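Local structure of Slr1438 protein (Synechocystis sp., 3K25) at residues G32-E37 against L58-G63; Y237-L242 against S257-A262. The protein is of unknown function but belongs to the aldose 1-epimerase (galactose mutarotase-like) family and may bind carbohydrate and act as an isomerase. One frame throughout, in Å; residues are numbered along the deposited sequence.

Interaction 1: G32-E37 against L58-G63; sequences GGLVTE and LSVRGG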
loop_
_atom_site.group_PDB
_atom_site.type_symbol
_atom_site.label_atom_id
_atom_site.label_comp_id
_atom_site.label_asym_id
_atom_site.label_seq_id
_atom_site.Cartn_x
_atom_site.Cartn_y
_atom_site.Cartn_z
ATOM N N GLY A 32 -9.893 0.745 -6.279
ATOM C CA GLY A 32 -8.485 0.399 -6.262
ATOM C C GLY A 32 -8.118 -0.911 -5.589
ATOM O O GLY A 32 -6.974 -1.069 -5.180
ATOM N N GLY A 33 -9.053 -1.856 -5.495
ATOM C CA GLY A 33 -8.760 -3.132 -4.847
ATOM C C GLY A 33 -8.224 -2.858 -3.454
ATOM O O GLY A 33 -7.296 -3.504 -2.972
ATOM N N LEU A 34 -8.853 -1.884 -2.810
ATOM C CA LEU A 34 -8.473 -1.393 -1.502
ATOM C C LEU A 34 -9.022 -2.065 -0.250
ATOM O O LEU A 34 -10.233 -2.266 -0.112
ATOM C CB LEU A 34 -8.816 0.107 -1.431
ATOM C CG LEU A 34 -8.624 0.848 -0.102
ATOM C CD1 LEU A 34 -7.128 0.961 0.200
ATOM C CD2 LEU A 34 -9.260 2.228 -0.166
ATOM N N VAL A 35 -8.104 -2.396 0.660
ATOM C CA VAL A 35 -8.428 -2.946 1.977
ATOM C C VAL A 35 -8.662 -1.640 2.746
ATOM O O VAL A 35 -7.757 -0.814 2.847
ATOM C CB VAL A 35 -7.211 -3.662 2.635
ATOM C CG1 VAL A 35 -7.478 -3.898 4.116
ATOM C CG2 VAL A 35 -6.947 -4.972 1.953
ATOM N N THR A 36 -9.856 -1.430 3.275
ATOM C CA THR A 36 -10.111 -0.186 3.981
ATOM C C THR A 36 -9.949 -0.322 5.481
ATOM O O THR A 36 -9.251 0.472 6.103
ATOM C CB THR A 36 -11.516 0.312 3.701
ATOM O OG1 THR A 36 -12.452 -0.704 4.082
ATOM C CG2 THR A 36 -11.688 0.603 2.227
ATOM N N GLU A 37 -10.596 -1.328 6.060
ATOM C CA GLU A 37 -10.525 -1.537 7.505
ATOM C C GLU A 37 -10.210 -2.978 7.857
ATOM O O GLU A 37 -10.552 -3.894 7.115
ATOM C CB GLU A 37 -11.847 -1.132 8.164
ATOM C CG GLU A 37 -12.371 0.222 7.722
ATOM C CD GLU A 37 -13.494 0.745 8.602
ATOM O OE1 GLU A 37 -14.331 -0.059 9.071
ATOM O OE2 GLU A 37 -13.549 1.972 8.817
ATOM N N LEU A 58 -11.735 12.584 -3.560
ATOM C CA LEU A 58 -10.601 12.720 -2.652
ATOM C C LEU A 58 -9.777 11.447 -2.533
ATOM O O LEU A 58 -10.315 10.333 -2.552
ATOM C CB LEU A 58 -11.079 13.154 -1.267
ATOM C CG LEU A 58 -11.299 14.661 -1.057
ATOM C CD1 LEU A 58 -12.056 15.265 -2.229
ATOM C CD2 LEU A 58 -12.042 14.882 0.254
ATOM N N SER A 59 -8.463 11.624 -2.424
ATOM C CA SER A 59 -7.548 10.503 -2.300
ATOM C C SER A 59 -7.883 9.790 -1.008
ATOM O O SER A 59 -8.263 10.419 -0.023
ATOM C CB SER A 59 -6.106 10.992 -2.241
ATOM O OG SER A 59 -5.873 11.711 -1.041
ATOM N N VAL A 60 -7.746 8.475 -1.009
ATOM C CA VAL A 60 -8.053 7.718 0.185
ATOM C C VAL A 60 -6.969 7.936 1.226
ATOM O O VAL A 60 -5.783 7.946 0.901
ATOM C CB VAL A 60 -8.205 6.205 -0.130
ATOM C CG1 VAL A 60 -7.123 5.756 -1.107
ATOM C CG2 VAL A 60 -8.117 5.403 1.152
ATOM N N ARG A 61 -7.403 8.137 2.470
ATOM C CA ARG A 61 -6.520 8.344 3.618
ATOM C C ARG A 61 -6.835 7.272 4.635
ATOM O O ARG A 61 -7.746 7.422 5.450
ATOM C CB ARG A 61 -6.763 9.703 4.267
ATOM C CG ARG A 61 -6.162 10.866 3.530
ATOM C CD ARG A 61 -4.737 11.155 3.974
ATOM N NE ARG A 61 -4.161 12.226 3.164
ATOM C CZ ARG A 61 -3.814 12.088 1.886
ATOM N NH1 ARG A 61 -3.972 10.916 1.275
ATOM N NH2 ARG A 61 -3.338 13.128 1.207
ATOM N N GLY A 62 -6.078 6.188 4.583
ATOM C CA GLY A 62 -6.295 5.100 5.508
ATOM C C GLY A 62 -6.317 3.827 4.702
ATOM O O GLY A 62 -6.172 3.875 3.487
ATOM N N GLY A 63 -6.498 2.691 5.360
ATOM C CA GLY A 63 -6.518 1.445 4.626
ATOM C C GLY A 63 -5.158 1.108 4.040
ATOM O O GLY A 63 -4.115 1.521 4.569
#
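Leu34 holds CG anti to its own N (chi1 175°), which carries its two methyls toward Val60 and the rest of the loop 58-63. In Val60 it is CG2 that lies anti to N, while CG1 takes the place between N and the carbonyl carbon (chi1 42°). The two side chains then reach toward each other tip to tip. Leu34 CD2 is 3.6 Å from Val60 CG2 and 4.1 Å from Val60 CB. The other methyl, Leu34 CD1, turns to the backbone of the loop and lies 4.3 Å from Gly63 C. The segment 32-37 leads into strand 34-40 of a four-stranded antiparallel sheet, in a chain of the galactose mutarotase-like, largely beta fold. Thr36 and Glu37 both face Ser26 of the neighbouring strand 23-28, a classic beta bulge. Thr36 OG1 is hydrogen-bonded to Ser26 O. At the bulge Gly63 comes in against the strand backbone. It has no side chain, and its CA faces the carbonyls of Val35 and Thr36. The CA atoms of Gly63 and Thr36 are 4.0 Å apart. Val35 is tied by a backbone hydrogen bond to Ile64, the residue after Gly63, so the loop is joined to the strand right beside this approach.

Interaction 2: Y237-L242 against S257-A262; sequences YQTLVL and SGPRNA
Tyr237 and Ser257 lie side by side, with CA atoms 3.8 Å apart. The ring of Tyr237 meets the Ser257 backbone obliquely, with CD2 3.6 Å from Ser257 N. Next to it, Gln238 brings its amide to the same residue. Its CG is anti to the carbonyl carbon (chi1 -50°) and the chain runs on extended, which puts NE2 3.2 Å from Ser257 O. Thr239 packs on Pro259, two residues past Ser257. Its OG1 is 3.8 Å from Pro259 CD, and the two side chains cross at about a right angle. These contacts sit at the end of the antiparallel pairing of strands 239-245 and 250-256, where both strands give way to loop. Gln238 and Thr239 both face Trp256, a classic beta bulge. From Pro259 to Ala262 the chain makes a type II beta turn, and Asn261 takes the N-cap position of helix 262-265. The second shell fixes the polar ends. Thr239 OG1 is hydrogen-bonded to Gln268 OE1, and Tyr237 OH to Gln147 OE1. The side chain of Ser257 leaves its backbone away from 237-242, and OG is hydrogen-bonded to Leu161 N of strand 157-168.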
loop_
_atom_site.group_PDB
_atom_site.type_symbol
_atom_site.label_atom_id
_atom_site.label_comp_id
_atom_site.label_asym_id
_atom_site.label_seq_id
_atom_site.Cartn_x
_atom_site.Cartn_y
_atom_site.Cartn_z
ATOM N N TYR A 237 10.596 -5.958 -2.921
ATOM C CA TYR A 237 10.601 -4.726 -2.153
ATOM C C TYR A 237 11.934 -4.413 -1.508
ATOM O O TYR A 237 12.392 -5.134 -0.618
ATOM C CB TYR A 237 9.493 -4.788 -1.109
ATOM C CG TYR A 237 8.173 -5.106 -1.750
ATOM C CD1 TYR A 237 7.743 -6.431 -1.888
ATOM C CD2 TYR A 237 7.386 -4.089 -2.311
ATOM C CE1 TYR A 237 6.556 -6.737 -2.577
ATOM C CE2 TYR A 237 6.207 -4.383 -3.001
ATOM C CZ TYR A 237 5.799 -5.705 -3.133
ATOM O OH TYR A 237 4.649 -5.999 -3.839
ATOM N N GLN A 238 12.538 -3.307 -1.944
ATOM C CA GLN A 238 13.847 -2.894 -1.451
ATOM C C GLN A 238 13.847 -1.591 -0.675
ATOM O O GLN A 238 14.870 -1.209 -0.107
ATOM C CB GLN A 238 14.795 -2.792 -2.638
ATOM C CG GLN A 238 14.742 -4.041 -3.505
ATOM C CD GLN A 238 15.271 -3.806 -4.897
ATOM O OE1 GLN A 238 16.476 -3.693 -5.100
ATOM N NE2 GLN A 238 14.363 -3.719 -5.869
ATOM N N THR A 239 12.699 -0.920 -0.642
ATOM C CA THR A 239 12.572 0.352 0.067
ATOM C C THR A 239 11.461 0.377 1.116
ATOM O O THR A 239 10.391 -0.205 0.928
ATOM C CB THR A 239 12.340 1.514 -0.917
ATOM O OG1 THR A 239 13.588 1.881 -1.527
ATOM C CG2 THR A 239 11.757 2.721 -0.194
ATOM N N LEU A 240 11.726 1.076 2.214
ATOM C CA LEU A 240 10.770 1.192 3.296
ATOM C C LEU A 240 10.457 2.661 3.536
ATOM O O LEU A 240 11.362 3.472 3.765
ATOM C CB LEU A 240 11.351 0.565 4.552
ATOM C CG LEU A 240 10.483 -0.422 5.332
ATOM C CD1 LEU A 240 9.414 -1.085 4.455
ATOM C CD2 LEU A 240 11.434 -1.469 5.920
ATOM N N VAL A 241 9.169 3.001 3.469
ATOM C CA VAL A 241 8.729 4.376 3.669
ATOM C C VAL A 241 7.927 4.534 4.964
ATOM O O VAL A 241 7.152 3.651 5.342
ATOM C CB VAL A 241 7.861 4.856 2.468
ATOM C CG1 VAL A 241 7.216 6.205 2.787
ATOM C CG2 VAL A 241 8.721 4.965 1.207
ATOM N N LEU A 242 8.125 5.659 5.649
ATOM C CA LEU A 242 7.398 5.921 6.888
ATOM C C LEU A 242 6.698 7.278 6.809
ATOM O O LEU A 242 7.348 8.303 6.671
ATOM C CB LEU A 242 8.354 5.868 8.071
ATOM C CG LEU A 242 7.625 5.894 9.409
ATOM C CD1 LEU A 242 8.341 4.994 10.404
ATOM C CD2 LEU A 242 7.525 7.335 9.900
ATOM N N SER A 257 8.800 -1.270 -3.992
ATOM C CA SER A 257 9.771 -2.041 -4.762
ATOM C C SER A 257 10.935 -1.119 -5.118
ATOM O O SER A 257 12.081 -1.557 -5.310
ATOM C CB SER A 257 9.128 -2.635 -6.031
ATOM O OG SER A 257 8.665 -1.628 -6.913
ATOM N N GLY A 258 10.625 0.172 -5.175
ATOM C CA GLY A 258 11.626 1.174 -5.493
ATOM C C GLY A 258 11.225 2.534 -4.956
ATOM O O GLY A 258 10.059 2.744 -4.608
ATOM N N PRO A 259 12.171 3.483 -4.875
ATOM C CA PRO A 259 11.907 4.838 -4.373
ATOM C C PRO A 259 11.251 5.768 -5.396
ATOM O O PRO A 259 10.930 5.365 -6.514
ATOM C CB PRO A 259 13.296 5.320 -3.974
ATOM C CG PRO A 259 14.158 4.696 -5.027
ATOM C CD PRO A 259 13.616 3.282 -5.105
ATOM N N ARG A 260 11.054 7.020 -5.004
ATOM C CA ARG A 260 10.458 7.990 -5.902
ATOM C C ARG A 260 11.350 8.197 -7.120
ATOM O O ARG A 260 12.579 8.173 -7.016
ATOM C CB ARG A 260 10.245 9.327 -5.186
ATOM C CG ARG A 260 9.787 10.440 -6.117
ATOM C CD ARG A 260 9.375 11.706 -5.377
ATOM N NE ARG A 260 10.500 12.390 -4.743
ATOM C CZ ARG A 260 10.402 13.558 -4.109
ATOM N NH1 ARG A 260 9.227 14.172 -4.028
ATOM N NH2 ARG A 260 11.477 14.112 -3.556
ATOM N N ASN A 261 10.711 8.393 -8.270
ATOM C CA ASN A 261 11.373 8.627 -9.551
ATOM C C ASN A 261 12.230 7.465 -10.057
ATOM O O ASN A 261 13.171 7.651 -10.829
ATOM C CB ASN A 261 12.218 9.893 -9.483
ATOM C CG ASN A 261 12.508 10.466 -10.853
ATOM O OD1 ASN A 261 13.626 10.888 -11.128
ATOM N ND2 ASN A 261 11.497 10.488 -11.723
ATOM N N ALA A 262 11.890 6.262 -9.625
ATOM C CA ALA A 262 12.609 5.063 -10.037
ATOM C C ALA A 262 12.412 4.775 -11.540
ATOM O O ALA A 262 13.313 4.264 -12.211
ATOM C CB ALA A 262 12.132 3.873 -9.191
#

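Interaction 1 and interaction 2 are both largely buried. Their centres are about 20 Å apart, and their nearest atoms about 11 Å. In each, the start of a strand with a classic beta bulge meets a loop. Interaction 1 ties the four-stranded sheet to the lead-in of a larger sheet, through the loop between strands 43-44 and 66-67. Interaction 2 lies within that larger sheet, at its strand ends. There the loop continues directly from the paired strand 250-256, so sheet pairing already brings the segments together. The chemistry differs accordingly. The 32-37 contact with 58-63 is methyl packing and a glycine against carbonyls. The 237-242 contact with 257-262 sets an aromatic ring, an amide and a hydroxyl beside backbone and proline.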